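Local coordinates for protein flavodoxin (Bacillus cereus, PDB 6FSG) that binds flavin mononucleotide and probably serves as a low-potential electron donor to a number of redox enzymes, at residues L69-Y72 against D73-S77; I106-L109 against Q110-A114. All blocks are in the same frame, centred on the assembly; numbering follows the deposited sequence. Where two conformers were deposited one is given.

Contact 1 of 2, residues L69-Y72 against D73-S77; sequences LDFY and DAMDS. With GLC (alpha-D-glucopyranose), chain D.
Phe71 and Met75, one helical turn apart, form the apolar part of this local contact. The Phe71 ring swings away from its own N (chi1 -174°) and leans toward the C-terminal side of the helix, where Met75 can meet it. Met75 SD approaches the ring obliquely, 3.8 Å from Phe71 CE1, in a Met-aromatic contact. Both residues are buried: the ring also packs on Ala43 and Leu46, while the flexible, unbranched methionine reaches Lys108 and Leu109 of helix 100-111. The Tyr72 ring extends to Ile104 and Lys108 of that helix, its long aromatic side chain well suited to bridging the two.

Among the backbone bonds, Asp73 N to Leu69 O and Ala74 N to Asp70 O are regular alpha-helical ones, both 3.0 Å long. Met75 N gives a weak bond to Phe71 O and another to Tyr72 O at 3.2 Å, the latter 73° out of the carbonyl plane and so not on a lone pair.

Water supplies the polar links on the solvent side. In the conformer given for Asp73, one water donates to Asp70 OD1 and Asp73 OD2, at 2.7 Å in both cases; there it probably eases the repulsion between like-charged carboxylates. A second water donates to Tyr72 O at 2.9 Å and to Asp76 OD2 at 2.7 Å, linking Asp76 to Tyr72 and lying over one face of the tyrosine ring, offset toward the rim. Asp76 OD1 turns instead to a salt bridge with Lys108.

The arrangement belongs to the beta-alpha-beta unit of strands 51-55 and 84-91 in the flavodoxin fold, with Asp76 and Ser77 at the glucose pocket.

Contact 2 of 2, residues I106-L109 against Q110-A114; sequences IEKL and QERGA. With GLC (alpha-D-glucopyranose), chain D.
Three successive i to i+4 bonds, Gln110 N to Ile106 O, Glu111 N to Glu107 O and Arg112 N to Lys108 O, carry the helix to its end, where Ala114 N reaches back to Leu109 O (3.1 Å). With the bond from Gly113 N to Gln110 O, also 3.1 Å, that end is a Schellman motif. Gly113 has positive phi (99°), a backbone shape that suits glycine because a side chain there would press on the preceding carbonyl oxygen. Leu109 O also receives a weak bond from Arg112 N.

Beyond the turn, Ala114 CB comes against Leu109, 3.5 Å from its O, and both residues pack on Ala85 of strand 84-91. On the polar side Lys108 bends at chi2 and chi3 (57° and 63°), which curls its ammonium round to Glu111 OE1. The salt bridge, 2.8 Å from NZ to OE1, uses the syn side of the carboxylate, and Asp76 gives the same nitrogen a second acidic partner. Two acids probably help to keep this largely buried lysine charged. In the conformer given for Glu107, it and Glu111 run side by side with nearly parallel carboxylates; any mild repulsion might be partly offset by the nearby ammonium.

Arg112 is held by its NE bond to Ile78 O. Its guanidinium points past the helix end to the bound glucose, and NH2 donates to the ring oxygen O5 over 2.6 Å.

Overall arrangement
Both contacts lie toward the C-terminal ends of neighbouring helices, in consecutive beta-alpha-beta units that share strand 84-91, and each combines buried with exposed residues. They differ in their last residues: contact 1 has no glycine there, and Met75 N divides itself between two carbonyls, whereas contact 2 closes through a Schellman motif leading into strand 115-124. Contact 1 is held mainly by sulfur-aromatic packing and water bridges, contact 2 by direct charge pairing on its polar side and by apolar packing on strand 84-91. The Asp76-Lys108 salt bridge joins the two, and Met75 O packs against Arg112 CD. Together they border the glucose, on the side of the protein remote from FMN.

Contact 1 of 2, residues L69-Y72 against D73-S77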
loop_
_atom_site.group_PDB
_atom_site.type_symbol
_atom_site.label_atom_id
_atom_site.label_comp_id
_atom_site.label_asym_id
_atom_site.label_seq_id
_atom_site.Cartn_x
_atom_site.Cartn_y
_atom_site.Cartn_z
ATOM N N LEU A 69 -4.057 -12.185 4.781
ATOM C CA LEU A 69 -5.385 -12.488 5.326
ATOM C C LEU A 69 -5.455 -12.280 6.843
ATOM O O LEU A 69 -6.427 -11.701 7.352
ATOM C CB LEU A 69 -5.810 -13.907 4.925
ATOM C CG LEU A 69 -6.048 -14.124 3.425
ATOM C CD1 LEU A 69 -6.289 -15.592 3.110
ATOM C CD2 LEU A 69 -7.211 -13.268 2.935
ATOM N N ASP A 70 -4.452 -12.748 7.592
ATOM C CA ASP A 70 -4.492 -12.561 9.040
ATOM C C ASP A 70 -4.410 -11.083 9.401
ATOM O O ASP A 70 -5.142 -10.609 10.275
ATOM C CB ASP A 70 -3.371 -13.334 9.734
ATOM C CG ASP A 70 -3.580 -14.838 9.700
ATOM O OD1 ASP A 70 -4.713 -15.299 9.427
ATOM O OD2 ASP A 70 -2.599 -15.561 9.976
ATOM N N PHE A 71 -3.522 -10.340 8.734
ATOM C CA PHE A 71 -3.397 -8.900 8.966
ATOM C C PHE A 71 -4.714 -8.189 8.681
ATOM O O PHE A 71 -5.154 -7.330 9.459
ATOM C CB PHE A 71 -2.287 -8.392 8.046
ATOM C CG PHE A 71 -1.902 -6.943 8.228
ATOM C CD1 PHE A 71 -2.636 -5.924 7.619
ATOM C CD2 PHE A 71 -0.763 -6.604 8.945
ATOM C CE1 PHE A 71 -2.255 -4.597 7.741
ATOM C CE2 PHE A 71 -0.374 -5.284 9.060
ATOM C CZ PHE A 71 -1.130 -4.275 8.468
ATOM N N TYR A 72 -5.363 -8.550 7.574
ATOM C CA TYR A 72 -6.637 -7.951 7.190
ATOM C C TYR A 72 -7.701 -8.182 8.254
ATOM O O TYR A 72 -8.455 -7.264 8.593
ATOM C CB TYR A 72 -7.045 -8.528 5.835
ATOM C CG TYR A 72 -8.360 -8.046 5.269
ATOM C CD1 TYR A 72 -8.489 -6.771 4.730
ATOM C CD2 TYR A 72 -9.465 -8.883 5.243
ATOM C CE1 TYR A 72 -9.686 -6.343 4.193
ATOM C CE2 TYR A 72 -10.658 -8.462 4.713
ATOM C CZ TYR A 72 -10.772 -7.196 4.189
ATOM O OH TYR A 72 -11.989 -6.814 3.660
ATOM N N ASP A 73 -7.805 -9.413 8.764
ATOM C CA ASP A 73 -8.715 -9.673 9.874
ATOM C C ASP A 73 -8.402 -8.756 11.051
ATOM O O ASP A 73 -9.293 -8.097 11.599
ATOM C CB ASP A 73 -8.611 -11.140 10.295
ATOM C CG ASP A 73 -9.176 -12.098 9.255
ATOM O OD1 ASP A 73 -9.881 -11.646 8.326
ATOM O OD2 ASP A 73 -8.921 -13.315 9.384
ATOM N N ALA A 74 -7.124 -8.679 11.434
ATOM C CA ALA A 74 -6.723 -7.913 12.608
ATOM C C ALA A 74 -6.982 -6.421 12.445
ATOM O O ALA A 74 -7.074 -5.708 13.453
ATOM C CB ALA A 74 -5.250 -8.201 12.927
ATOM N N MET A 75 -7.158 -5.945 11.210
ATOM C CA MET A 75 -7.451 -4.532 11.006
ATOM C C MET A 75 -8.820 -4.149 11.556
ATOM O O MET A 75 -9.058 -2.964 11.806
ATOM C CB MET A 75 -7.349 -4.155 9.522
ATOM C CG MET A 75 -5.932 -4.150 8.938
ATOM S SD MET A 75 -5.898 -3.758 7.180
ATOM C CE MET A 75 -6.121 -1.980 7.202
ATOM N N ASP A 76 -9.722 -5.113 11.768
ATOM C CA ASP A 76 -11.021 -4.771 12.342
ATOM C C ASP A 76 -10.940 -4.298 13.792
ATOM O O ASP A 76 -11.949 -3.812 14.313
ATOM C CB ASP A 76 -12.005 -5.935 12.201
ATOM C CG ASP A 76 -12.458 -6.128 10.767
ATOM O OD1 ASP A 76 -12.586 -5.114 10.044
ATOM O OD2 ASP A 76 -12.665 -7.287 10.362
ATOM N N SER A 77 -9.771 -4.397 14.432
ATOM C CA SER A 77 -9.615 -4.034 15.836
ATOM C C SER A 77 -8.745 -2.798 16.053
ATOM O O SER A 77 -8.468 -2.448 17.207
ATOM C CB SER A 77 -9.038 -5.213 16.624
ATOM O OG SER A 77 -9.886 -6.345 16.527
HETATM C C1 GLC D . -14.561 0.840 15.968
HETATM C C2 GLC D . -15.426 0.414 14.791
HETATM C C3 GLC D . -16.328 -0.730 15.217
HETATM C C4 GLC D . -15.494 -1.864 15.796
HETATM C C5 GLC D . -14.505 -1.376 16.850
HETATM C C6 GLC D . -13.530 -2.494 17.201
HETATM O O1 GLC D . -15.385 1.246 17.065
HETATM O O2 GLC D . -16.214 1.514 14.323
HETATM O O3 GLC D . -17.050 -1.210 14.080
HETATM O O4 GLC D . -16.377 -2.825 16.387
HETATM O O5 GLC D . -13.752 -0.266 16.363
HETATM O O6 GLC D . -12.358 -1.948 17.819
HETATM O O HOH W 1 -7.167 -15.180 8.420
HETATM O O HOH W 2 -11.264 -7.612 8.065
#

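Contact 2 of 2, residues I106-L109 against Q110-A114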
loop_
_atom_site.group_PDB
_atom_site.type_symbol
_atom_site.label_atom_id
_atom_site.label_comp_id
_atom_site.label_asym_id
_atom_site.label_seq_id
_atom_site.Cartn_x
_atom_site.Cartn_y
_atom_site.Cartn_z
ATOM N N ILE A 106 -8.149 -0.419 0.373
ATOM C CA ILE A 106 -8.669 0.940 0.532
ATOM C C ILE A 106 -9.931 0.930 1.386
ATOM O O ILE A 106 -10.084 1.730 2.316
ATOM C CB ILE A 106 -8.890 1.616 -0.838
ATOM C CG1 ILE A 106 -7.537 2.034 -1.449
ATOM C CG2 ILE A 106 -9.847 2.819 -0.696
ATOM C CD1 ILE A 106 -7.650 2.569 -2.859
ATOM N N GLU A 107 -10.871 0.040 1.062
ATOM C CA GLU A 107 -12.117 -0.032 1.819
ATOM C C GLU A 107 -11.858 -0.244 3.307
ATOM O O GLU A 107 -12.509 0.379 4.155
ATOM C CB GLU A 107 -12.988 -1.156 1.252
ATOM C CG GLU A 107 -14.286 -1.437 1.978
ATOM C CD GLU A 107 -14.964 -2.668 1.413
ATOM O OE1 GLU A 107 -14.548 -3.802 1.738
ATOM O OE2 GLU A 107 -15.880 -2.498 0.596
ATOM N N LYS A 108 -10.949 -1.157 3.653
ATOM C CA LYS A 108 -10.702 -1.448 5.065
ATOM C C LYS A 108 -10.079 -0.249 5.777
ATOM O O LYS A 108 -10.463 0.081 6.904
ATOM C CB LYS A 108 -9.840 -2.705 5.198
ATOM C CG LYS A 108 -9.676 -3.224 6.636
ATOM C CD LYS A 108 -11.008 -3.537 7.339
ATOM C CE LYS A 108 -11.779 -4.650 6.631
ATOM N NZ LYS A 108 -13.026 -4.996 7.359
ATOM N N LEU A 109 -9.139 0.433 5.125
ATOM C CA LEU A 109 -8.580 1.654 5.698
ATOM C C LEU A 109 -9.669 2.685 5.965
ATOM O O LEU A 109 -9.671 3.330 7.018
ATOM C CB LEU A 109 -7.509 2.234 4.775
ATOM C CG LEU A 109 -6.206 1.429 4.661
ATOM C CD1 LEU A 109 -5.445 1.797 3.402
ATOM C CD2 LEU A 109 -5.339 1.637 5.892
ATOM N N GLN A 110 -10.615 2.840 5.028
ATOM C CA GLN A 110 -11.721 3.771 5.226
ATOM C C GLN A 110 -12.541 3.389 6.446
ATOM O O GLN A 110 -12.928 4.253 7.243
ATOM C CB GLN A 110 -12.636 3.772 4.005
ATOM C CG GLN A 110 -12.006 4.231 2.714
ATOM C CD GLN A 110 -12.902 3.942 1.521
ATOM O OE1 GLN A 110 -13.835 3.135 1.608
ATOM N NE2 GLN A 110 -12.618 4.591 0.392
ATOM N N GLU A 111 -12.836 2.092 6.590
ATOM C CA GLU A 111 -13.663 1.630 7.694
ATOM C C GLU A 111 -13.024 1.937 9.036
ATOM O O GLU A 111 -13.734 2.155 10.017
ATOM C CB GLU A 111 -13.894 0.120 7.589
ATOM C CG GLU A 111 -14.849 -0.294 6.494
ATOM C CD GLU A 111 -15.009 -1.799 6.366
ATOM O OE1 GLU A 111 -14.432 -2.551 7.182
ATOM O OE2 GLU A 111 -15.733 -2.226 5.438
ATOM N N ARG A 112 -11.698 1.920 9.111
ATOM C CA ARG A 112 -11.002 2.112 10.377
ATOM C C ARG A 112 -10.682 3.581 10.648
ATOM O O ARG A 112 -10.039 3.889 11.661
ATOM C CB ARG A 112 -9.740 1.247 10.443
ATOM C CG ARG A 112 -9.939 -0.259 10.170
ATOM C CD ARG A 112 -11.158 -0.877 10.844
ATOM N NE ARG A 112 -11.119 -0.622 12.272
ATOM C CZ ARG A 112 -12.178 -0.663 13.064
ATOM N NH1 ARG A 112 -13.353 -1.010 12.570
ATOM N NH2 ARG A 112 -12.050 -0.373 14.347
ATOM N N GLY A 113 -11.150 4.490 9.787
ATOM C CA GLY A 113 -11.071 5.918 10.036
ATOM C C GLY A 113 -9.925 6.646 9.364
ATOM O O GLY A 113 -9.775 7.858 9.577
ATOM N N ALA A 114 -9.119 5.963 8.559
ATOM C CA ALA A 114 -8.022 6.638 7.889
ATOM C C ALA A 114 -8.556 7.580 6.819
ATOM O O ALA A 114 -9.608 7.343 6.215
ATOM C CB ALA A 114 -7.083 5.625 7.240
HETATM C C1 GLC D . -14.561 0.840 15.968
HETATM C C2 GLC D . -15.426 0.414 14.791
HETATM C C3 GLC D . -16.328 -0.730 15.217
HETATM C C4 GLC D . -15.494 -1.864 15.796
HETATM C C5 GLC D . -14.505 -1.376 16.850
HETATM C C6 GLC D . -13.530 -2.494 17.201
HETATM O O1 GLC D . -15.385 1.246 17.065
HETATM O O2 GLC D . -16.214 1.514 14.323
HETATM O O3 GLC D . -17.050 -1.210 14.080
HETATM O O4 GLC D . -16.377 -2.825 16.387
HETATM O O5 GLC D . -13.752 -0.266 16.363
HETATM O O6 GLC D . -12.358 -1.948 17.819
#